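Local coordinates for protein giardin subunit alpha-1 (Giardia intestinalis, PDB 4EVF) that binds calcium and, in a calcium-dependent way, phospholipids such as phosphatidylserine, as an annexin involved in attachment of the parasite and in its cytoskeleton, at residues A[48-51]-A[52-56]; A[84-87]-A[88-92]; A[179-182]-A[183-187]; A[278-281]-A[282-286]. One frame throughout, in Å; residues are numbered along the deposited sequence.

Contact 1 (A[48-51]-A[52-56]); sequences KELP and DDIKK
Lys48 reaches forward over the first turn of helix 50-57 and lays its side chain across the carboxylate of Asp53. Its CB already lies 3.5 Å from Asp53 OD1, and CG stays close to the same oxygen. CD makes a tight approach of 3.0 Å to Asp53 OD1, before CE swings past both oxygens and NZ closes a salt bridge to Asp53 OD2 at 2.9 Å. The chain can do this because it bends twice near its end, at chi3 (-96°) and chi4 (65°), so that the amine curls back and arrives on the syn lone pair of OD2. Lysine suits the place: a long aliphatic stem crosses the acid at about a right angle while the charge is delivered at the tip. Asp53 OD2 is also hydrogen-bonded to Tyr42 OH, so that two groups grip one oxygen of a buried acid.

Glu49 is the N-cap residue, and its carbonyl O accepts from Asp53 N at 2.9 Å. Pro51, with no N-H to offer, fits the first turn, where amides lack helical partners; its own O receives Lys55 N. Leu50 and Ile54, one turn apart, meet through their CD1 atoms at 4.0 Å. This apolar side of the helix packs against Leu11 and Ile15 of helix 4-16 and, through Ile54, against Leu67 and Met68 of helix 62-70, within the predicted first annexin repeat.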
# COMPACT_ATOMS: atom_id res chain seq x y z
N LYS A 48 17.95 20.22 12.67
CA LYS A 48 18.08 18.76 12.65
C LYS A 48 16.94 18.17 11.84
O LYS A 48 15.83 18.69 11.88
CB LYS A 48 18.06 18.17 14.08
CG LYS A 48 19.35 18.36 14.88
CD LYS A 48 19.29 17.64 16.23
CE LYS A 48 18.88 18.57 17.38
NZ LYS A 48 17.48 19.09 17.27
N GLU A 49 17.20 17.09 11.11
CA GLU A 49 16.14 16.46 10.34
C GLU A 49 15.14 15.72 11.25
O GLU A 49 15.55 14.99 12.17
CB GLU A 49 16.74 15.51 9.32
CG GLU A 49 15.92 15.39 8.06
CD GLU A 49 16.53 16.17 6.90
OE1 GLU A 49 17.20 17.19 7.16
OE2 GLU A 49 16.34 15.73 5.75
N LEU A 50 13.85 15.90 10.99
CA LEU A 50 12.79 15.38 11.86
C LEU A 50 12.86 13.86 12.08
O LEU A 50 12.78 13.39 13.22
CB LEU A 50 11.42 15.81 11.33
CG LEU A 50 10.12 15.44 12.04
CD1 LEU A 50 10.19 15.67 13.54
CD2 LEU A 50 8.97 16.23 11.41
N PRO A 51 13.02 13.08 11.00
CA PRO A 51 13.25 11.64 11.15
C PRO A 51 14.51 11.31 11.97
O PRO A 51 14.49 10.34 12.73
CB PRO A 51 13.40 11.14 9.71
CG PRO A 51 13.61 12.40 8.86
CD PRO A 51 12.85 13.46 9.59
N ASP A 52 15.57 12.10 11.83
CA ASP A 52 16.79 11.88 12.61
C ASP A 52 16.56 12.14 14.10
O ASP A 52 17.10 11.44 14.96
CB ASP A 52 17.96 12.74 12.11
CG ASP A 52 18.50 12.28 10.76
OD1 ASP A 52 18.12 11.18 10.31
OD2 ASP A 52 19.32 13.01 10.16
N ASP A 53 15.75 13.15 14.42
CA ASP A 53 15.46 13.46 15.81
C ASP A 53 14.57 12.37 16.41
O ASP A 53 14.82 11.89 17.52
CB ASP A 53 14.84 14.85 15.95
CG ASP A 53 15.87 15.93 16.26
OD1 ASP A 53 17.07 15.61 16.29
OD2 ASP A 53 15.48 17.10 16.48
N ILE A 54 13.56 11.97 15.66
CA ILE A 54 12.70 10.86 16.06
C ILE A 54 13.51 9.59 16.35
O ILE A 54 13.33 8.95 17.39
CB ILE A 54 11.65 10.57 14.98
CG1 ILE A 54 10.75 11.79 14.80
CG2 ILE A 54 10.81 9.34 15.33
CD1 ILE A 54 9.83 11.68 13.62
N LYS A 55 14.40 9.23 15.44
CA LYS A 55 15.22 8.04 15.62
C LYS A 55 16.04 8.12 16.91
O LYS A 55 16.18 7.14 17.63
CB LYS A 55 16.16 7.83 14.43
CG LYS A 55 17.11 6.66 14.61
CD LYS A 55 17.93 6.42 13.35
CE LYS A 55 18.78 5.15 13.48
NZ LYS A 55 19.47 4.81 12.20
N LYS A 56 16.57 9.31 17.19
CA LYS A 56 17.40 9.49 18.38
C LYS A 56 16.57 9.44 19.66
O LYS A 56 17.08 9.04 20.70
CB LYS A 56 18.19 10.79 18.31
CG LYS A 56 19.19 10.85 17.15
CD LYS A 56 20.12 12.05 17.29
CE LYS A 56 20.72 12.47 15.94
NZ LYS A 56 21.88 11.65 15.50

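Contact 2 (A[84-87]-A[88-92]); sequences DALS and GRNDH
Ala85 and Asp91 meet in a tight interhelical turn, where helix 74-87 ends and the chain passes through a short loop into helix 92-100, in the predicted second annexin repeat. The contact is local and mostly made by the backbone: Asp91 N donates to Ala85 O at 3.1 Å, lying in the carbonyl plane on a lone pair, with an N-H...O angle of 159°. Beside this bond the two CB atoms touch at 3.8 Å. A small residue suits position 85, since the methyl of alanine meets Asp91 CB and also packs on Ala94 and Phe95 of the following helix.

Asp91 is the N-cap of helix 92-100. Its CG stands anti to the backbone N (chi1 -166°), which carries the carboxylate over the start of that helix, and OD1 accepts from Ala94 N. The short acidic side chain thus fills the role of a cap, and its charge would be expected to interact well with the helix's positive end.

Asparagine suits position 90 because its ND2 can donate to Asp129 O of helix 122-130, tying the turn to another helix; Asn90 OD1 makes merely a loose contact with Leu86 CD2, 4.1 Å away. Gly88 has backbone angles of -121° and -143°, a conformation that glycine adopts more readily than other residues.

At the helix end, Ser87 OG turns back to donate to Asp84 O at 2.7 Å, and water 1 accepts from Gly88 N at 3.1 Å.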
# COMPACT_ATOMS: atom_id res chain seq x y z
N ASP A 84 14.63 -3.57 -0.31
CA ASP A 84 14.62 -4.57 0.75
C ASP A 84 13.93 -5.87 0.30
O ASP A 84 14.43 -6.98 0.56
CB ASP A 84 13.90 -4.02 1.98
CG ASP A 84 14.68 -2.93 2.68
OD1 ASP A 84 14.20 -2.47 3.74
OD2 ASP A 84 15.77 -2.54 2.20
N ALA A 85 12.79 -5.72 -0.37
CA ALA A 85 12.03 -6.88 -0.83
C ALA A 85 12.84 -7.70 -1.83
O ALA A 85 12.56 -8.87 -2.03
CB ALA A 85 10.69 -6.46 -1.44
N LEU A 86 13.84 -7.08 -2.46
CA LEU A 86 14.64 -7.74 -3.48
C LEU A 86 16.00 -8.18 -2.96
O LEU A 86 16.69 -8.95 -3.62
CB LEU A 86 14.85 -6.82 -4.70
CG LEU A 86 13.61 -6.52 -5.55
CD1 LEU A 86 13.87 -5.39 -6.57
CD2 LEU A 86 13.09 -7.77 -6.24
N SER A 87 16.39 -7.69 -1.79
CA SER A 87 17.73 -7.91 -1.26
C SER A 87 18.01 -9.39 -0.95
O SER A 87 19.13 -9.86 -1.13
CB SER A 87 17.99 -7.04 -0.02
OG SER A 87 17.07 -7.31 1.03
N GLY A 88 16.99 -10.12 -0.50
CA GLY A 88 17.12 -11.55 -0.23
C GLY A 88 16.15 -12.36 -1.07
O GLY A 88 15.89 -12.03 -2.23
N ARG A 89 15.61 -13.42 -0.49
CA ARG A 89 14.52 -14.16 -1.11
C ARG A 89 13.38 -13.19 -1.40
O ARG A 89 13.03 -12.38 -0.55
CB ARG A 89 14.04 -15.23 -0.13
CG ARG A 89 13.43 -16.47 -0.74
CD ARG A 89 13.35 -17.55 0.35
NE ARG A 89 13.92 -17.02 1.59
CZ ARG A 89 13.60 -17.44 2.81
NH1 ARG A 89 12.72 -18.42 2.97
NH2 ARG A 89 14.16 -16.87 3.87
N ASN A 90 12.80 -13.26 -2.60
CA ASN A 90 11.77 -12.28 -2.96
C ASN A 90 10.66 -12.17 -1.90
O ASN A 90 10.05 -13.17 -1.55
CB ASN A 90 11.15 -12.60 -4.32
CG ASN A 90 12.14 -12.46 -5.48
OD1 ASN A 90 13.15 -11.74 -5.39
ND2 ASN A 90 11.86 -13.14 -6.57
N ASP A 91 10.40 -10.96 -1.41
CA ASP A 91 9.36 -10.76 -0.40
C ASP A 91 8.02 -10.48 -1.07
O ASP A 91 7.69 -9.33 -1.34
CB ASP A 91 9.75 -9.61 0.55
CG ASP A 91 8.88 -9.56 1.82
OD1 ASP A 91 7.72 -10.04 1.79
OD2 ASP A 91 9.36 -9.03 2.87
N HIS A 92 7.25 -11.53 -1.35
CA HIS A 92 6.01 -11.33 -2.11
C HIS A 92 4.99 -10.46 -1.37
O HIS A 92 4.27 -9.67 -1.99
CB HIS A 92 5.38 -12.67 -2.52
CG HIS A 92 6.24 -13.49 -3.43
ND1 HIS A 92 5.80 -14.67 -4.00
CD2 HIS A 92 7.50 -13.30 -3.89
CE1 HIS A 92 6.76 -15.17 -4.75
NE2 HIS A 92 7.80 -14.36 -4.70
O HOH W 1 14.02 -9.99 0.21

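Contact 3 (A[179-182]-A[183-187]); sequences GTVP and SAEYR
Val181 holds CG1 between its backbone N and carbonyl carbon (chi1 71°), while Tyr186 sets CG anti to its own N (chi1 -176°); together these torsions bring Val181 CG1 to 4.0 Å from Tyr186 CD1. The two side chains meet at a slant. A branched valine offers a methyl to the ring and leaves CG2 near Glu185 CB. The tyrosine combines this apolar contact with a hydroxyl that bonds to His221 ND1.

Pro182 is the N-cap residue of helix 183-196. Its carbonyl O receives Tyr186 N at 3.0 Å, in the carbonyl plane, and a weak bond from Glu185 N at 3.1 Å, so the first turn closes on one oxygen. Proline fits here because its ring stiffens the chain just before the helix and forms a surface for Glu185. The extended chain of that glutamate crosses the proline ring obliquely: Glu185 CG lies 4.0 Å from Pro182 CB, and OE1 lies 3.6 Å from Pro182 CD. Its carboxylate, beside the ring, is held by Ser150 OG on OE2 and Arg151 N on OE1.

The short link between helices 171-180 and 183-196, in the predicted third annexin repeat, is thereby fastened to the segment around residues 148-151, which also reaches Val181 O through Arg148. Val181, Ser183 and Tyr186 also pack on Leu224 of helix 211-225.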
# COMPACT_ATOMS: atom_id res chain seq x y z
N GLY A 179 -4.03 -5.83 -15.88
CA GLY A 179 -2.90 -4.92 -16.01
C GLY A 179 -3.15 -3.59 -16.71
O GLY A 179 -2.35 -2.66 -16.58
N THR A 180 -4.26 -3.48 -17.46
CA THR A 180 -4.51 -2.27 -18.25
C THR A 180 -5.90 -1.63 -18.11
O THR A 180 -6.14 -0.53 -18.63
CB THR A 180 -4.25 -2.51 -19.78
OG1 THR A 180 -5.18 -3.46 -20.29
CG2 THR A 180 -2.82 -3.00 -20.03
N VAL A 181 -6.82 -2.31 -17.45
CA VAL A 181 -8.16 -1.75 -17.30
C VAL A 181 -8.11 -0.56 -16.35
O VAL A 181 -7.46 -0.62 -15.31
CB VAL A 181 -9.19 -2.79 -16.80
CG1 VAL A 181 -8.93 -3.15 -15.34
CG2 VAL A 181 -10.60 -2.26 -16.96
N PRO A 182 -8.79 0.54 -16.71
CA PRO A 182 -8.85 1.69 -15.80
C PRO A 182 -9.73 1.35 -14.62
O PRO A 182 -10.71 0.63 -14.78
CB PRO A 182 -9.47 2.79 -16.67
CG PRO A 182 -9.21 2.37 -18.10
CD PRO A 182 -9.33 0.86 -18.05
N SER A 183 -9.39 1.85 -13.43
CA SER A 183 -10.18 1.57 -12.24
C SER A 183 -11.63 2.01 -12.41
O SER A 183 -12.55 1.30 -12.00
CB SER A 183 -9.58 2.27 -11.02
OG SER A 183 -8.28 1.78 -10.75
N ALA A 184 -11.82 3.18 -13.00
CA ALA A 184 -13.16 3.72 -13.14
C ALA A 184 -14.07 2.77 -13.90
O ALA A 184 -15.27 2.73 -13.66
CB ALA A 184 -13.13 5.09 -13.81
N GLU A 185 -13.49 2.00 -14.83
CA GLU A 185 -14.25 1.04 -15.64
C GLU A 185 -14.38 -0.28 -14.92
O GLU A 185 -15.37 -1.00 -15.07
CB GLU A 185 -13.55 0.83 -16.99
CG GLU A 185 -13.29 2.12 -17.75
CD GLU A 185 -12.96 1.90 -19.21
OE1 GLU A 185 -12.58 0.76 -19.59
OE2 GLU A 185 -13.10 2.86 -20.00
N TYR A 186 -13.37 -0.62 -14.13
CA TYR A 186 -13.37 -1.92 -13.47
C TYR A 186 -14.60 -2.13 -12.59
O TYR A 186 -15.25 -3.18 -12.66
CB TYR A 186 -12.10 -2.11 -12.65
CG TYR A 186 -12.00 -3.48 -12.01
CD1 TYR A 186 -11.57 -4.58 -12.76
CD2 TYR A 186 -12.33 -3.69 -10.67
CE1 TYR A 186 -11.46 -5.84 -12.18
CE2 TYR A 186 -12.22 -4.95 -10.09
CZ TYR A 186 -11.78 -6.02 -10.85
OH TYR A 186 -11.67 -7.29 -10.30
N ARG A 187 -14.93 -1.13 -11.78
CA ARG A 187 -16.03 -1.22 -10.82
C ARG A 187 -17.36 -1.63 -11.47
O ARG A 187 -18.02 -2.57 -11.00
CB ARG A 187 -16.15 0.09 -10.04
CG ARG A 187 -14.77 0.70 -9.71
CD ARG A 187 -14.81 1.91 -8.79
NE ARG A 187 -13.49 2.15 -8.20
CZ ARG A 187 -12.65 3.11 -8.56
NH1 ARG A 187 -12.98 3.99 -9.51
NH2 ARG A 187 -11.47 3.22 -7.95

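Contact 4 (A[278-281]-A[282-286]); sequences RCFD and KRMAP
Phe280 and Met284 lie side by side and point the same way, forming the apolar part of a helix N-cap: between helices 272-279 and 284-292, in the predicted fourth annexin repeat, the side chain of Asp281 accepts from the amides two and three residues on. Met284 CG, set anti to its backbone N (chi1 173°), touches Phe280 CD1 at 3.8 Å; the bends beyond CG, at chi2 and chi3, then carry SD and CE away from the ring. Phe280 CB also meets Ala285 CB at 4.0 Å; the small alanine lets the turn close tightly. Phe280 also packs on Met248 and Cys239, and Met284 on Ser62 and Glu63 of helix 62-70.

Asp281 has the polar task of capping the coming helix. Its CG sits between backbone N and carbonyl carbon (chi1 75°), which turns the carboxylate back over the turn. Aspartate suits this place, being just long enough to reach the first amides. Arg283 instead sends its guanidinium out to Glu20, by a salt bridge, and to Gly60 O.

Ala285 N donates to Asp281 O at 3.0 Å. On the carboxylate, OD1 of Asp281 takes a weak bond from Arg283 N and a straighter one, at 169°, from Met284 N, 2.9 Å away.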
# COMPACT_ATOMS: atom_id res chain seq x y z
N ARG A 278 -6.21 -6.49 19.33
CA ARG A 278 -5.93 -7.87 19.68
C ARG A 278 -4.60 -8.35 19.12
O ARG A 278 -3.80 -8.97 19.83
CB ARG A 278 -7.06 -8.76 19.16
CG ARG A 278 -6.92 -10.21 19.57
CD ARG A 278 -8.01 -11.07 18.96
NE ARG A 278 -7.76 -11.31 17.55
CZ ARG A 278 -8.41 -10.69 16.57
NH1 ARG A 278 -9.37 -9.83 16.87
NH2 ARG A 278 -8.12 -10.96 15.30
N CYS A 279 -4.34 -8.03 17.85
CA CYS A 279 -3.27 -8.67 17.10
C CYS A 279 -1.89 -8.05 17.29
O CYS A 279 -0.88 -8.71 17.07
CB CYS A 279 -3.65 -8.74 15.62
SG CYS A 279 -5.21 -9.65 15.39
N PHE A 280 -1.86 -6.78 17.70
CA PHE A 280 -0.61 -6.06 17.90
C PHE A 280 -0.32 -5.76 19.38
O PHE A 280 -1.23 -5.66 20.19
CB PHE A 280 -0.61 -4.78 17.05
CG PHE A 280 -0.57 -5.06 15.58
CD1 PHE A 280 0.65 -5.12 14.92
CD2 PHE A 280 -1.73 -5.32 14.88
CE1 PHE A 280 0.70 -5.42 13.57
CE2 PHE A 280 -1.68 -5.62 13.53
CZ PHE A 280 -0.46 -5.67 12.87
N ASP A 281 0.97 -5.64 19.73
CA ASP A 281 1.36 -5.48 21.14
C ASP A 281 1.04 -4.10 21.72
O ASP A 281 0.55 -3.21 21.03
CB ASP A 281 2.83 -5.85 21.39
CG ASP A 281 3.82 -4.80 20.87
OD1 ASP A 281 3.48 -3.60 20.84
OD2 ASP A 281 4.95 -5.19 20.50
N LYS A 282 1.34 -3.97 23.01
CA LYS A 282 0.97 -2.80 23.81
C LYS A 282 1.50 -1.48 23.24
O LYS A 282 0.84 -0.45 23.35
CB LYS A 282 1.48 -2.97 25.24
CG LYS A 282 0.48 -2.54 26.28
CD LYS A 282 0.90 -3.00 27.67
CE LYS A 282 2.10 -2.24 28.18
NZ LYS A 282 2.46 -2.71 29.55
N ARG A 283 2.70 -1.53 22.67
CA ARG A 283 3.35 -0.36 22.09
C ARG A 283 2.82 -0.04 20.69
O ARG A 283 2.34 1.07 20.43
CB ARG A 283 4.87 -0.58 22.06
CG ARG A 283 5.69 0.61 21.56
CD ARG A 283 7.15 0.24 21.42
NE ARG A 283 7.98 1.33 20.91
CZ ARG A 283 9.20 1.16 20.41
NH1 ARG A 283 9.72 -0.05 20.34
NH2 ARG A 283 9.89 2.21 19.97
N MET A 284 2.88 -1.01 19.79
CA MET A 284 2.51 -0.80 18.39
C MET A 284 1.04 -0.48 18.19
O MET A 284 0.69 0.38 17.37
CB MET A 284 2.87 -2.03 17.56
CG MET A 284 2.36 -1.97 16.12
SD MET A 284 3.19 -0.67 15.15
CE MET A 284 4.84 -1.34 15.07
N ALA A 285 0.16 -1.18 18.90
CA ALA A 285 -1.27 -1.06 18.66
C ALA A 285 -1.84 0.37 18.78
O ALA A 285 -2.57 0.82 17.90
CB ALA A 285 -2.06 -2.03 19.52
N PRO A 286 -1.53 1.07 19.88
CA PRO A 286 -2.08 2.43 19.99
C PRO A 286 -1.56 3.33 18.87
O PRO A 286 -2.28 4.21 18.40
CB PRO A 286 -1.57 2.91 21.36
CG PRO A 286 -0.49 1.97 21.75
CD PRO A 286 -0.81 0.66 21.11

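How the contacts relate
Each contact probably lies in a different annexin repeat, in order along the chain. All four include a helix start, and contact 2 also the end of the helix before it: contacts 1 and 3 use the carbonyl of an N-cap residue, contacts 2 and 4 an aspartate carboxylate. None touches another. Contacts 1 and 4, far apart in sequence, come closest, with nearest atoms about 8 Å apart, and both pack on helix 62-70. Contact 2 lies nearest the middle of the chain, its centre about 27 Å from that of contact 1 and 28 Å from that of contact 3. Contacts 1 and 3 are on opposite sides of the chain's centre, about 41 Å apart between centres.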